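PDB 5W5P: tail fiber protein from Acinetobacter phage AM24, which probably recognises, and may degrade, the capsular polysaccharide of its Acinetobacter host as the trimeric tailspike of the phage. Local coordinates for residues T194-T199 and Q247-E252; R225-N230 and Y256-T261; S276-N281 and A305-R310; Y297-G302 and F322-A327; G326-G331 and I353-T358. One frame throughout, in Å; residues are numbered along the deposited sequence.

Contact 1: T194-T199 and Q247-E252; sequences TDDLYT and QPRRNE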
# COMPACT_ATOMS: atom_id res chain seq x y z
N THR A 194 3.18 0.62 36.61
CA THR A 194 3.38 -0.50 35.70
C THR A 194 2.07 -1.07 35.18
O THR A 194 2.09 -1.99 34.36
CB THR A 194 4.19 -1.61 36.38
OG1 THR A 194 3.46 -2.14 37.49
CG2 THR A 194 5.53 -1.06 36.87
N ASP A 195 0.93 -0.53 35.61
CA ASP A 195 -0.35 -1.01 35.13
C ASP A 195 -0.70 -0.35 33.80
O ASP A 195 -0.18 0.72 33.46
CB ASP A 195 -1.45 -0.76 36.16
CG ASP A 195 -1.38 -1.72 37.32
OD1 ASP A 195 -0.91 -2.86 37.12
OD2 ASP A 195 -1.81 -1.35 38.44
N ASP A 196 -1.59 -1.00 33.05
CA ASP A 196 -1.98 -0.52 31.72
C ASP A 196 -3.11 0.51 31.85
O ASP A 196 -4.26 0.28 31.47
CB ASP A 196 -2.39 -1.69 30.84
CG ASP A 196 -2.04 -1.46 29.38
OD1 ASP A 196 -1.40 -0.43 29.08
OD2 ASP A 196 -2.42 -2.30 28.53
N LEU A 197 -2.74 1.67 32.38
CA LEU A 197 -3.70 2.75 32.64
C LEU A 197 -3.89 3.58 31.36
O LEU A 197 -3.57 4.77 31.29
CB LEU A 197 -3.22 3.61 33.80
CG LEU A 197 -2.75 2.84 35.03
CD1 LEU A 197 -2.32 3.81 36.13
CD2 LEU A 197 -3.85 1.92 35.53
N TYR A 198 -4.43 2.91 30.35
CA TYR A 198 -4.56 3.48 29.02
C TYR A 198 -5.99 3.97 28.77
O TYR A 198 -6.91 3.74 29.55
CB TYR A 198 -4.18 2.44 27.96
CG TYR A 198 -5.27 1.42 27.70
CD1 TYR A 198 -5.43 0.32 28.53
CD2 TYR A 198 -6.15 1.57 26.63
CE1 TYR A 198 -6.42 -0.60 28.31
CE2 TYR A 198 -7.15 0.65 26.40
CZ TYR A 198 -7.29 -0.43 27.24
OH TYR A 198 -8.29 -1.35 27.01
N THR A 199 -6.15 4.64 27.64
CA THR A 199 -7.48 4.88 27.07
C THR A 199 -7.32 4.89 25.56
O THR A 199 -6.25 5.22 25.04
CB THR A 199 -8.10 6.18 27.61
OG1 THR A 199 -9.45 6.30 27.12
CG2 THR A 199 -7.29 7.40 27.20
N GLN A 247 7.57 4.30 29.67
CA GLN A 247 7.19 3.68 30.94
C GLN A 247 7.04 2.18 30.78
O GLN A 247 6.12 1.73 30.08
CB GLN A 247 5.90 4.30 31.47
CG GLN A 247 6.05 5.70 32.04
CD GLN A 247 7.05 5.76 33.18
OE1 GLN A 247 7.15 4.84 33.99
NE2 GLN A 247 7.79 6.87 33.26
N PRO A 248 7.90 1.37 31.40
CA PRO A 248 7.71 -0.09 31.34
C PRO A 248 6.40 -0.50 31.99
O PRO A 248 6.03 -0.00 33.06
CB PRO A 248 8.92 -0.64 32.10
CG PRO A 248 9.90 0.50 32.18
CD PRO A 248 9.07 1.74 32.21
N ARG A 249 5.71 -1.43 31.35
CA ARG A 249 4.44 -1.93 31.87
C ARG A 249 4.10 -3.24 31.18
O ARG A 249 4.63 -3.55 30.11
CB ARG A 249 3.32 -0.91 31.66
CG ARG A 249 2.96 -0.69 30.21
CD ARG A 249 2.34 0.68 30.01
NE ARG A 249 2.01 0.90 28.61
CZ ARG A 249 2.83 1.43 27.72
NH1 ARG A 249 4.05 1.82 28.08
NH2 ARG A 249 2.43 1.59 26.46
N ARG A 250 3.22 -4.00 31.82
CA ARG A 250 2.75 -5.30 31.32
C ARG A 250 3.96 -6.21 31.13
O ARG A 250 4.77 -6.35 32.06
CB ARG A 250 1.89 -5.08 30.09
CG ARG A 250 0.53 -4.52 30.41
CD ARG A 250 -0.56 -5.51 30.07
NE ARG A 250 -0.97 -5.40 28.67
CZ ARG A 250 -0.95 -6.41 27.81
NH1 ARG A 250 -0.53 -7.61 28.19
NH2 ARG A 250 -1.34 -6.21 26.55
N ASN A 251 4.13 -6.84 29.96
CA ASN A 251 5.22 -7.77 29.70
C ASN A 251 6.47 -7.09 29.16
O ASN A 251 7.39 -7.79 28.71
CB ASN A 251 4.78 -8.84 28.71
CG ASN A 251 3.39 -9.37 28.99
OD1 ASN A 251 3.15 -10.00 30.02
ND2 ASN A 251 2.46 -9.12 28.07
N GLU A 252 6.54 -5.76 29.19
CA GLU A 252 7.63 -5.03 28.56
C GLU A 252 8.52 -4.38 29.60
O GLU A 252 8.04 -3.85 30.61
CB GLU A 252 7.09 -3.97 27.60
CG GLU A 252 6.15 -4.52 26.55
CD GLU A 252 6.75 -5.66 25.74
OE1 GLU A 252 7.97 -5.61 25.44
OE2 GLU A 252 6.01 -6.60 25.41
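Asp196 reaches toward both Arg249 and Arg250, and the three form a salt-bridge network between two surface loops two coils apart along the tailspike's parallel beta-helix. The charged pairs are unequal. Asp196 OD2 lies at the edge of the Arg250 guanidinium, near its plane, and takes a weak hydrogen bond from NE at 3.4 Å; Asp196 OD1 faces Arg249 NE at 3.7 Å, a long ionic contact. The carboxylate is twisted well away from both guanidinium planes, by 50° in the case of Arg250. Side-chain shape separates the arginines: Arg249 runs straight from CG to NE, whereas Arg250 folds back toward Asp196 by bending at its second and third torsions (-114° and -87°). Asp196 OD1 also bonds to Tyr227 OH, which meets Arg249 NH2, and Asp224 forms a salt bridge with Arg249 NH1.

Backbone contacts accompany the charges. Thr194 O receives a weak hydrogen bond from Arg250 N and has Arg249 CB only 3.2 Å away. Arg250 occupies the first corner of a type II' turn, closed by Glu252 N donating to Arg249 O, while Asp196 centres an inverse gamma turn. A further bond holds the root of the second loop: Arg249 NH1 donates to Gln247 O at 2.9 Å, in the planes of both guanidinium and carbonyl.

Contact 2: R225-N230 and Y256-T261; sequences RLYNVN and YVQSVT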
# COMPACT_ATOMS: atom_id res chain seq x y z
N ARG A 225 0.09 5.79 27.30
CA ARG A 225 -1.27 5.80 27.82
C ARG A 225 -2.35 5.98 26.77
O ARG A 225 -3.53 5.83 27.09
CB ARG A 225 -1.44 6.91 28.88
CG ARG A 225 -0.35 6.94 29.92
CD ARG A 225 -0.15 5.59 30.59
NE ARG A 225 0.83 5.65 31.67
CZ ARG A 225 1.17 4.61 32.42
NH1 ARG A 225 0.62 3.42 32.20
NH2 ARG A 225 2.09 4.75 33.38
N LEU A 226 -1.98 6.29 25.52
CA LEU A 226 -2.94 6.53 24.45
C LEU A 226 -2.73 5.48 23.37
O LEU A 226 -1.71 5.48 22.68
CB LEU A 226 -2.77 7.94 23.88
CG LEU A 226 -3.11 9.06 24.87
CD1 LEU A 226 -3.08 10.44 24.22
CD2 LEU A 226 -4.45 8.80 25.51
N TYR A 227 -3.70 4.57 23.24
CA TYR A 227 -3.69 3.53 22.23
C TYR A 227 -4.79 3.80 21.20
O TYR A 227 -5.70 4.59 21.44
CB TYR A 227 -3.91 2.14 22.85
CG TYR A 227 -2.92 1.73 23.91
CD1 TYR A 227 -1.67 2.34 24.01
CD2 TYR A 227 -3.22 0.71 24.82
CE1 TYR A 227 -0.77 1.97 24.98
CE2 TYR A 227 -2.31 0.32 25.79
CZ TYR A 227 -1.09 0.96 25.87
OH TYR A 227 -0.18 0.59 26.83
N ASN A 228 -4.68 3.12 20.06
CA ASN A 228 -5.64 3.24 18.97
C ASN A 228 -5.83 4.71 18.59
O ASN A 228 -6.91 5.29 18.70
CB ASN A 228 -6.97 2.58 19.32
CG ASN A 228 -6.86 1.07 19.51
OD1 ASN A 228 -5.78 0.54 19.78
ND2 ASN A 228 -7.98 0.38 19.37
N VAL A 229 -4.73 5.32 18.12
CA VAL A 229 -4.66 6.75 17.86
C VAL A 229 -4.51 6.97 16.36
O VAL A 229 -3.60 6.40 15.73
CB VAL A 229 -3.50 7.40 18.62
CG1 VAL A 229 -3.51 8.92 18.42
CG2 VAL A 229 -3.57 7.06 20.10
N ASN A 230 -5.38 7.79 15.79
CA ASN A 230 -5.26 8.27 14.42
C ASN A 230 -4.79 9.72 14.47
O ASN A 230 -5.56 10.62 14.82
CB ASN A 230 -6.59 8.15 13.68
CG ASN A 230 -6.84 6.75 13.15
OD1 ASN A 230 -5.91 6.05 12.75
ND2 ASN A 230 -8.10 6.34 13.14
N TYR A 256 6.44 1.42 25.35
CA TYR A 256 6.08 1.00 24.01
C TYR A 256 4.86 1.77 23.52
O TYR A 256 4.10 2.34 24.31
CB TYR A 256 5.80 -0.51 23.95
CG TYR A 256 4.66 -0.99 24.82
CD1 TYR A 256 4.88 -1.33 26.15
CD2 TYR A 256 3.38 -1.12 24.31
CE1 TYR A 256 3.84 -1.78 26.95
CE2 TYR A 256 2.34 -1.56 25.09
CZ TYR A 256 2.57 -1.90 26.41
OH TYR A 256 1.53 -2.34 27.20
N VAL A 257 4.70 1.79 22.21
CA VAL A 257 3.53 2.36 21.56
C VAL A 257 2.69 1.22 21.01
O VAL A 257 3.21 0.15 20.66
CB VAL A 257 3.92 3.36 20.45
CG1 VAL A 257 4.79 4.48 21.02
CG2 VAL A 257 4.63 2.66 19.31
N GLN A 258 1.38 1.43 20.94
CA GLN A 258 0.48 0.37 20.51
C GLN A 258 -0.63 0.97 19.65
O GLN A 258 -1.38 1.83 20.11
CB GLN A 258 -0.10 -0.38 21.71
CG GLN A 258 -1.27 -1.27 21.38
CD GLN A 258 -1.83 -1.97 22.61
OE1 GLN A 258 -3.00 -2.34 22.64
NE2 GLN A 258 -0.98 -2.17 23.62
N SER A 259 -0.72 0.51 18.40
CA SER A 259 -1.76 0.91 17.46
C SER A 259 -1.82 2.43 17.32
O SER A 259 -2.77 3.09 17.73
CB SER A 259 -3.12 0.35 17.88
OG SER A 259 -3.17 -1.06 17.76
N VAL A 260 -0.76 2.96 16.72
CA VAL A 260 -0.64 4.39 16.43
C VAL A 260 -0.49 4.53 14.92
O VAL A 260 0.41 3.92 14.32
CB VAL A 260 0.54 5.04 17.17
CG1 VAL A 260 0.75 6.48 16.69
CG2 VAL A 260 0.31 5.00 18.67
N THR A 261 -1.37 5.33 14.30
CA THR A 261 -1.34 5.60 12.87
C THR A 261 -1.09 7.09 12.67
O THR A 261 -1.91 7.92 13.08
CB THR A 261 -2.64 5.18 12.20
OG1 THR A 261 -2.81 3.76 12.30
CG2 THR A 261 -2.65 5.59 10.72
O HOH W 1 0.84 4.07 22.18
O HOH W 2 -4.65 -2.03 20.31
O HOH W 3 -5.96 4.10 10.99
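The Gln258 side chain lies flat over one face of the Tyr227 ring, with amide and ring planes 20° apart. Its NE2 sits over the rim, 3.6 Å from Tyr227 CE2, while its CB makes a CH-pi contact above the ring, 4.1 Å from the centroid. An extended chain, CG anti to the backbone N (chi1 167°) and straight beyond, lays the amide along the tyrosine. Past the ring, the chains pair in parallel: Val229 N donates to Ser259 O at 3.0 Å, and Thr261 N to Val229 O at 2.9 Å. Asn230 and Thr261 lie side by side on one face of this pair, Val229 and Val260 on the other.

Asn228 and Ser259 occupy matching corners where both strands change direction, each with positive phi, as in stacked turns of a beta-helix. Asn228 OD1 approaches Ser259 CB to 3.3 Å, and one water lies 2.9 Å from both Asn228 OD1 and Gln258 OE1 while also meeting Ser259 OG. Before the corner, a second water bridges Leu226 O and Gln258 N.

Further out, Tyr198 packs on the other side of the Tyr227 ring, Asn281 ND2 bonds Ser259 OG, and Asn228 ND2 bonds Glu290 of a neighbouring subunit. The chemistry thus changes along the rung: direct backbone hydrogen bonds join the coils after the corner, whereas before it water and a stacked amide do the joining, with polar corner side chains tied to the next coil and the next subunit.

Contact 3: S276-N281 and A305-R310; sequences SKRGFN and AVNVIR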
# COMPACT_ATOMS: atom_id res chain seq x y z
N SER A 276 10.51 5.87 21.26
CA SER A 276 10.28 4.80 22.23
C SER A 276 11.29 3.67 21.96
O SER A 276 12.30 3.88 21.28
CB SER A 276 8.83 4.31 22.16
OG SER A 276 8.54 3.43 23.22
N LYS A 277 11.02 2.49 22.51
CA LYS A 277 11.89 1.33 22.33
C LYS A 277 11.15 0.10 21.82
O LYS A 277 11.80 -0.89 21.49
CB LYS A 277 12.59 0.97 23.64
CG LYS A 277 13.52 2.05 24.18
CD LYS A 277 14.70 2.26 23.23
CE LYS A 277 15.79 3.09 23.87
NZ LYS A 277 17.02 3.07 23.02
N ARG A 278 9.82 0.14 21.73
CA ARG A 278 9.03 -1.02 21.37
C ARG A 278 7.73 -0.53 20.74
O ARG A 278 7.25 0.56 21.08
CB ARG A 278 8.78 -1.91 22.59
CG ARG A 278 7.97 -3.17 22.32
CD ARG A 278 8.83 -4.41 22.48
NE ARG A 278 8.07 -5.66 22.45
CZ ARG A 278 7.43 -6.14 21.38
NH1 ARG A 278 6.78 -7.30 21.48
NH2 ARG A 278 7.45 -5.49 20.22
N GLY A 279 7.18 -1.31 19.83
CA GLY A 279 5.99 -0.90 19.11
C GLY A 279 5.13 -2.08 18.73
O GLY A 279 5.62 -3.19 18.52
N PHE A 280 3.82 -1.84 18.64
CA PHE A 280 2.85 -2.80 18.14
C PHE A 280 1.95 -2.09 17.15
O PHE A 280 1.35 -1.07 17.50
CB PHE A 280 2.01 -3.40 19.28
CG PHE A 280 2.80 -4.10 20.35
CD1 PHE A 280 3.33 -3.39 21.42
CD2 PHE A 280 2.99 -5.48 20.31
CE1 PHE A 280 4.05 -4.02 22.41
CE2 PHE A 280 3.71 -6.12 21.30
CZ PHE A 280 4.24 -5.39 22.36
N ASN A 281 1.85 -2.62 15.94
CA ASN A 281 0.89 -2.16 14.94
C ASN A 281 1.02 -0.65 14.70
O ASN A 281 0.15 0.15 15.02
CB ASN A 281 -0.53 -2.54 15.37
CG ASN A 281 -1.58 -2.10 14.37
OD1 ASN A 281 -1.43 -2.31 13.16
ND2 ASN A 281 -2.65 -1.48 14.87
N ALA A 305 11.39 -6.00 18.62
CA ALA A 305 11.11 -4.66 19.10
C ALA A 305 9.85 -4.08 18.49
O ALA A 305 9.12 -3.34 19.16
CB ALA A 305 12.30 -3.72 18.81
N VAL A 306 9.56 -4.41 17.23
CA VAL A 306 8.43 -3.86 16.50
C VAL A 306 7.61 -5.02 15.94
O VAL A 306 8.11 -5.80 15.13
CB VAL A 306 8.88 -2.93 15.36
CG1 VAL A 306 7.67 -2.26 14.72
CG2 VAL A 306 9.87 -1.89 15.87
N ASN A 307 6.36 -5.12 16.37
CA ASN A 307 5.41 -6.09 15.84
C ASN A 307 4.57 -5.37 14.78
O ASN A 307 3.58 -4.72 15.11
CB ASN A 307 4.53 -6.67 16.94
CG ASN A 307 5.24 -7.74 17.76
OD1 ASN A 307 5.91 -7.44 18.75
ND2 ASN A 307 5.10 -8.99 17.34
N VAL A 308 4.99 -5.51 13.52
CA VAL A 308 4.38 -4.85 12.36
C VAL A 308 4.61 -3.35 12.38
O VAL A 308 4.18 -2.65 13.30
CB VAL A 308 2.87 -5.15 12.24
CG1 VAL A 308 2.30 -4.55 10.96
CG2 VAL A 308 2.63 -6.64 12.27
N ILE A 309 5.29 -2.85 11.35
CA ILE A 309 5.36 -1.42 11.07
C ILE A 309 5.20 -1.24 9.57
O ILE A 309 5.71 -2.04 8.78
CB ILE A 309 6.67 -0.78 11.59
CG1 ILE A 309 6.71 0.72 11.30
CG2 ILE A 309 7.89 -1.46 10.98
CD1 ILE A 309 7.83 1.45 11.98
N ARG A 310 4.47 -0.20 9.18
CA ARG A 310 4.35 0.17 7.77
C ARG A 310 4.72 1.64 7.66
O ARG A 310 4.23 2.46 8.43
CB ARG A 310 2.93 -0.06 7.23
CG ARG A 310 2.28 -1.37 7.64
CD ARG A 310 1.61 -1.24 9.01
NE ARG A 310 0.52 -2.20 9.15
CZ ARG A 310 -0.07 -2.49 10.31
NH1 ARG A 310 -1.04 -3.38 10.35
NH2 ARG A 310 0.32 -1.88 11.42
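Arg278 folds over the start of the 305-310 strand and ends on Asn307. Its CG stands opposite the backbone N (chi1 -179°), which carries the chain alongside the Ala305 carbonyl: CB passes it first, then CG at 3.4 Å from Ala305 O, and CD follows beside the same oxygen. NE turns to a salt bridge with Glu252. At the tip, NH2 donates to Ala305 O from above the carbonyl plane at 2.9 Å, while Gly279 N takes the same oxygen nearly along the C=O axis. Both terminal nitrogens then grip a single acceptor end-on, NH1 and NH2 each lying 2.9 Å from Asn307 OD1 and holding it in the guanidinium plane. The Phe280 ring covers one guanidinium face, its CZ offset toward the rim; beside it, the Asn307 amide runs the same way, its plane only 4° from that of the ring.

The backbones carry this side-chain layer as a parallel pair. Asn307 N donates to Gly279 O at 3.0 Å, and Asn281 N to Asn307 O at 2.8 Å in an almost straight bond. Asn281 and Val308, with positive phi, then turn the corner, beyond which the Arg310 guanidinium reaches Asn281 OD1 and carries Val308 CG1 over its centre.

In the beta-helix, strand 279-285 lies between strands 257-258 and 260-263 of the previous coil and strand 306-310 of the next. Val306 packs on Leu298 and Val328, Ile309 on Val296 and Leu325, while Tyr337 of a neighbouring subunit packs on Phe280 and Asn281.

Contact 4: Y297-G302 and F322-A327; sequences YLDGDG and FAKLGA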
# COMPACT_ATOMS: atom_id res chain seq x y z
N TYR A 297 11.79 6.01 15.83
CA TYR A 297 12.82 5.37 16.65
C TYR A 297 12.13 4.37 17.56
O TYR A 297 11.39 4.76 18.48
CB TYR A 297 13.59 6.41 17.46
CG TYR A 297 14.75 7.06 16.73
CD1 TYR A 297 14.56 7.70 15.50
CD2 TYR A 297 16.03 7.06 17.28
CE1 TYR A 297 15.62 8.31 14.85
CE2 TYR A 297 17.09 7.67 16.63
CZ TYR A 297 16.88 8.29 15.42
OH TYR A 297 17.94 8.90 14.78
N LEU A 298 12.35 3.07 17.30
CA LEU A 298 11.86 1.98 18.14
C LEU A 298 12.98 0.93 18.19
O LEU A 298 12.88 -0.16 17.63
CB LEU A 298 10.56 1.38 17.60
CG LEU A 298 9.34 2.30 17.46
CD1 LEU A 298 8.28 1.67 16.56
CD2 LEU A 298 8.75 2.64 18.83
N ASP A 299 14.08 1.28 18.86
CA ASP A 299 15.32 0.51 18.78
C ASP A 299 15.66 -0.22 20.08
O ASP A 299 16.83 -0.32 20.46
CB ASP A 299 16.48 1.41 18.36
CG ASP A 299 16.57 2.68 19.20
OD1 ASP A 299 15.67 2.93 20.03
OD2 ASP A 299 17.57 3.41 19.05
N GLY A 300 14.65 -0.75 20.76
CA GLY A 300 14.90 -1.60 21.91
C GLY A 300 15.44 -2.96 21.52
O GLY A 300 15.47 -3.35 20.35
N ASP A 301 15.87 -3.71 22.53
CA ASP A 301 16.52 -5.00 22.33
C ASP A 301 15.54 -6.17 22.32
O ASP A 301 15.98 -7.32 22.44
CB ASP A 301 17.59 -5.22 23.40
CG ASP A 301 18.82 -4.37 23.18
OD1 ASP A 301 18.99 -3.85 22.06
OD2 ASP A 301 19.63 -4.21 24.12
N GLY A 302 14.25 -5.91 22.18
CA GLY A 302 13.26 -6.97 22.25
C GLY A 302 13.35 -7.94 21.09
O GLY A 302 13.99 -7.71 20.07
N PHE A 322 15.43 8.23 9.03
CA PHE A 322 13.98 8.09 8.94
C PHE A 322 13.45 7.05 9.92
O PHE A 322 12.31 7.18 10.40
CB PHE A 322 13.56 7.73 7.51
CG PHE A 322 12.11 7.38 7.38
CD1 PHE A 322 11.13 8.35 7.54
CD2 PHE A 322 11.72 6.08 7.10
CE1 PHE A 322 9.79 8.04 7.43
CE2 PHE A 322 10.38 5.75 6.99
CZ PHE A 322 9.41 6.73 7.16
N ALA A 323 14.23 6.01 10.20
CA ALA A 323 13.74 4.94 11.07
C ALA A 323 14.93 4.18 11.64
O ALA A 323 15.65 3.51 10.90
CB ALA A 323 12.80 4.01 10.33
N LYS A 324 15.13 4.28 12.95
CA LYS A 324 16.14 3.51 13.63
C LYS A 324 15.33 2.51 14.47
O LYS A 324 14.84 2.82 15.56
CB LYS A 324 17.07 4.38 14.48
CG LYS A 324 17.95 3.63 15.49
CD LYS A 324 18.89 4.51 16.35
CE LYS A 324 20.20 3.79 16.61
NZ LYS A 324 19.98 2.76 17.67
N LEU A 325 15.17 1.31 13.93
CA LEU A 325 14.32 0.29 14.53
C LEU A 325 15.16 -0.85 15.09
O LEU A 325 16.29 -1.10 14.65
CB LEU A 325 13.34 -0.27 13.49
CG LEU A 325 12.51 0.79 12.76
CD1 LEU A 325 11.61 0.14 11.69
CD2 LEU A 325 11.68 1.61 13.74
N GLY A 326 14.58 -1.55 16.07
CA GLY A 326 15.12 -2.79 16.58
C GLY A 326 14.74 -3.96 15.69
O GLY A 326 14.58 -3.82 14.47
N ALA A 327 14.61 -5.13 16.30
CA ALA A 327 14.08 -6.28 15.59
C ALA A 327 12.66 -5.99 15.11
O ALA A 327 11.80 -5.57 15.90
CB ALA A 327 14.10 -7.52 16.49
O HOH W 4 15.22 -5.74 18.89
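The Tyr297 ring carries the aliphatic part of Lys324 over one face. Lys324 CB stands almost on the ring normal, 3.9 Å from the centroid, in a CH-pi contact, and CD comes down at the rim, 3.6 Å from Tyr297 CE2. Arg272 adds a cation-pi contact to the ring, and Tyr297 OH is bonded to Asp345. From the ring, the lysine chain sets out straight and then bends at its third and fourth torsions (-145° and -77°), which swings NZ over to Asp299. Lys324 NZ forms a salt bridge with Asp299 OD2 at 2.9 Å, using the anti lone pair of that oxygen. Asp299 meets it by placing CG between its own N and carbonyl carbon (chi1 51°).

Beneath these side chains the strands pair in parallel, 294-298 with 321-328 in the seven-stranded sheet that forms one wall of the beta-helix. Leu298 N donates to Lys324 O at 3.0 Å and Gly326 N to Leu298 O at 2.7 Å. On the inward face Leu298 CB meets Leu325 CD2 at 4.0 Å, and from another wall Val306 packs on Leu298 and Ile309 on Leu325.

Where the strands part, a water takes over: it donates to Gly300 O and Gly302 O and accepts from Ala327 N at 2.7 Å. Outside the pair, Asp299 OD1 has a long, weak ion pair with Lys277, and Lys324 NZ another with Glu354. Opposite charges therefore alternate over four successive coils, Lys277, Asp299, Lys324 and Glu354, which would tend to balance charge along this face while leucines fill the inner one.

Contact 5: G326-G331 and I353-T358; sequences GAVYAG and IELGKT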
# COMPACT_ATOMS: atom_id res chain seq x y z
N GLY A 326 14.58 -1.55 16.07
CA GLY A 326 15.12 -2.79 16.58
C GLY A 326 14.74 -3.96 15.69
O GLY A 326 14.58 -3.82 14.47
N ALA A 327 14.61 -5.13 16.30
CA ALA A 327 14.08 -6.28 15.59
C ALA A 327 12.66 -5.99 15.11
O ALA A 327 11.80 -5.57 15.90
CB ALA A 327 14.10 -7.52 16.49
N VAL A 328 12.42 -6.22 13.82
CA VAL A 328 11.14 -5.92 13.19
C VAL A 328 10.59 -7.21 12.58
O VAL A 328 11.25 -7.84 11.75
CB VAL A 328 11.27 -4.84 12.11
CG1 VAL A 328 9.92 -4.60 11.40
CG2 VAL A 328 11.81 -3.54 12.70
N TYR A 329 9.38 -7.59 12.99
CA TYR A 329 8.63 -8.66 12.34
C TYR A 329 7.50 -8.03 11.53
O TYR A 329 6.80 -7.13 12.02
CB TYR A 329 8.04 -9.65 13.35
CG TYR A 329 9.06 -10.38 14.21
CD1 TYR A 329 10.41 -10.32 13.92
CD2 TYR A 329 8.65 -11.13 15.30
CE1 TYR A 329 11.34 -10.99 14.71
CE2 TYR A 329 9.56 -11.80 16.09
CZ TYR A 329 10.91 -11.73 15.79
OH TYR A 329 11.83 -12.39 16.57
N ALA A 330 7.33 -8.50 10.29
CA ALA A 330 6.27 -8.03 9.39
C ALA A 330 6.36 -6.51 9.19
O ALA A 330 5.44 -5.75 9.53
CB ALA A 330 4.89 -8.45 9.90
N GLY A 331 7.48 -6.07 8.63
CA GLY A 331 7.68 -4.68 8.28
C GLY A 331 7.51 -4.47 6.79
O GLY A 331 7.86 -5.33 5.98
N ILE A 353 17.68 4.06 7.19
CA ILE A 353 16.90 3.16 8.02
C ILE A 353 17.85 2.16 8.66
O ILE A 353 18.72 1.60 8.00
CB ILE A 353 15.81 2.42 7.21
CG1 ILE A 353 14.76 3.41 6.70
CG2 ILE A 353 15.17 1.32 8.05
CD1 ILE A 353 13.81 2.82 5.69
N GLU A 354 17.68 1.95 9.96
CA GLU A 354 18.39 0.91 10.69
C GLU A 354 17.37 -0.13 11.14
O GLU A 354 16.32 0.22 11.69
CB GLU A 354 19.14 1.49 11.89
CG GLU A 354 19.62 0.43 12.87
CD GLU A 354 20.29 1.03 14.09
OE1 GLU A 354 21.24 1.83 13.92
OE2 GLU A 354 19.86 0.71 15.22
N LEU A 355 17.67 -1.40 10.88
CA LEU A 355 16.86 -2.52 11.33
C LEU A 355 17.70 -3.41 12.24
O LEU A 355 18.92 -3.24 12.35
CB LEU A 355 16.31 -3.34 10.15
CG LEU A 355 15.54 -2.58 9.07
CD1 LEU A 355 15.12 -3.52 7.93
CD2 LEU A 355 14.32 -1.85 9.66
N GLY A 356 17.04 -4.35 12.89
CA GLY A 356 17.76 -5.39 13.59
C GLY A 356 18.23 -6.48 12.65
O GLY A 356 17.57 -6.83 11.68
N LYS A 357 19.41 -7.04 12.96
CA LYS A 357 20.17 -6.70 14.15
C LYS A 357 21.21 -5.63 13.88
O LYS A 357 21.89 -5.64 12.86
CB LYS A 357 20.85 -7.96 14.71
CG LYS A 357 22.22 -7.73 15.33
CD LYS A 357 22.89 -9.04 15.72
CE LYS A 357 22.18 -9.72 16.88
NZ LYS A 357 22.39 -9.01 18.17
N THR A 358 21.33 -4.69 14.82
CA THR A 358 22.40 -3.69 14.81
C THR A 358 22.84 -3.49 16.25
O THR A 358 22.05 -3.02 17.08
CB THR A 358 21.94 -2.38 14.18
OG1 THR A 358 21.56 -2.61 12.81
CG2 THR A 358 23.06 -1.35 14.21
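A chi1 of 177° sets Val328 CG1 opposite the backbone N and turns CG2 to the other coil; a chi1 of -54° sets Leu355 CG opposite its carbonyl carbon and presents CD2, so that the two methyls, Val328 CG2 and Leu355 CD2, touch at 4.3 Å. The pair lies inside the parallel beta-helix, where strand 321-328 approaches its corner at Tyr329 and Ala330 and strand 353-354 runs out into a loop. Leu325, Val367 and Phe369 pack round Leu355, and Val306 and Ile309 round Val328, so the methyl contact belongs to the apolar filling of the coils.

One direct backbone hydrogen bond joins the segments. Gly356 N donates to Gly326 O at 3.0 Å, but with a bent N-H angle of 131° and from well above the carbonyl plane. The alpha carbons come closest at Ala327 and Gly356, 4.3 Å apart, and Gly356 CA approaches Ala327 N to 4.2 Å; beyond them the chains diverge. A cis peptide bond precedes Lys357 where the second chain leaves.

Ser364 adds an indirect link, its OG bonded to both Val328 N and Gly356 O. Farther along the first segment, Tyr329 stacks on Trp412 of a neighbouring subunit, placing this corner beside the trimer interface. The departing loop is also braced from within: Thr358 OG1 donates to Leu355 O at 2.8 Å, nearly in line with the carbonyl bond.

Overall arrangement
The five contacts step along one side of the beta-helix, roughly coil by coil. Contacts 1 and 2 interleave along the chain, as do contacts 3 and 4, while contact 5 begins where contact 4 ends and shares Gly326 and Ala327 with it. Centres of contacts 4 and 5 are 6 Å apart, those of contacts 2 and 3 10 Å, and those of contacts 1 and 5 about 23 Å. Strand 279-285 joins contacts 2 and 3; strand 321-328 joins contacts 4 and 5. Contact 1 lies on the surface and the rest are buried. Contacts 2, 3 and 5 also touch a second subunit, so the stacked coils build both the shaft and the trimer interface.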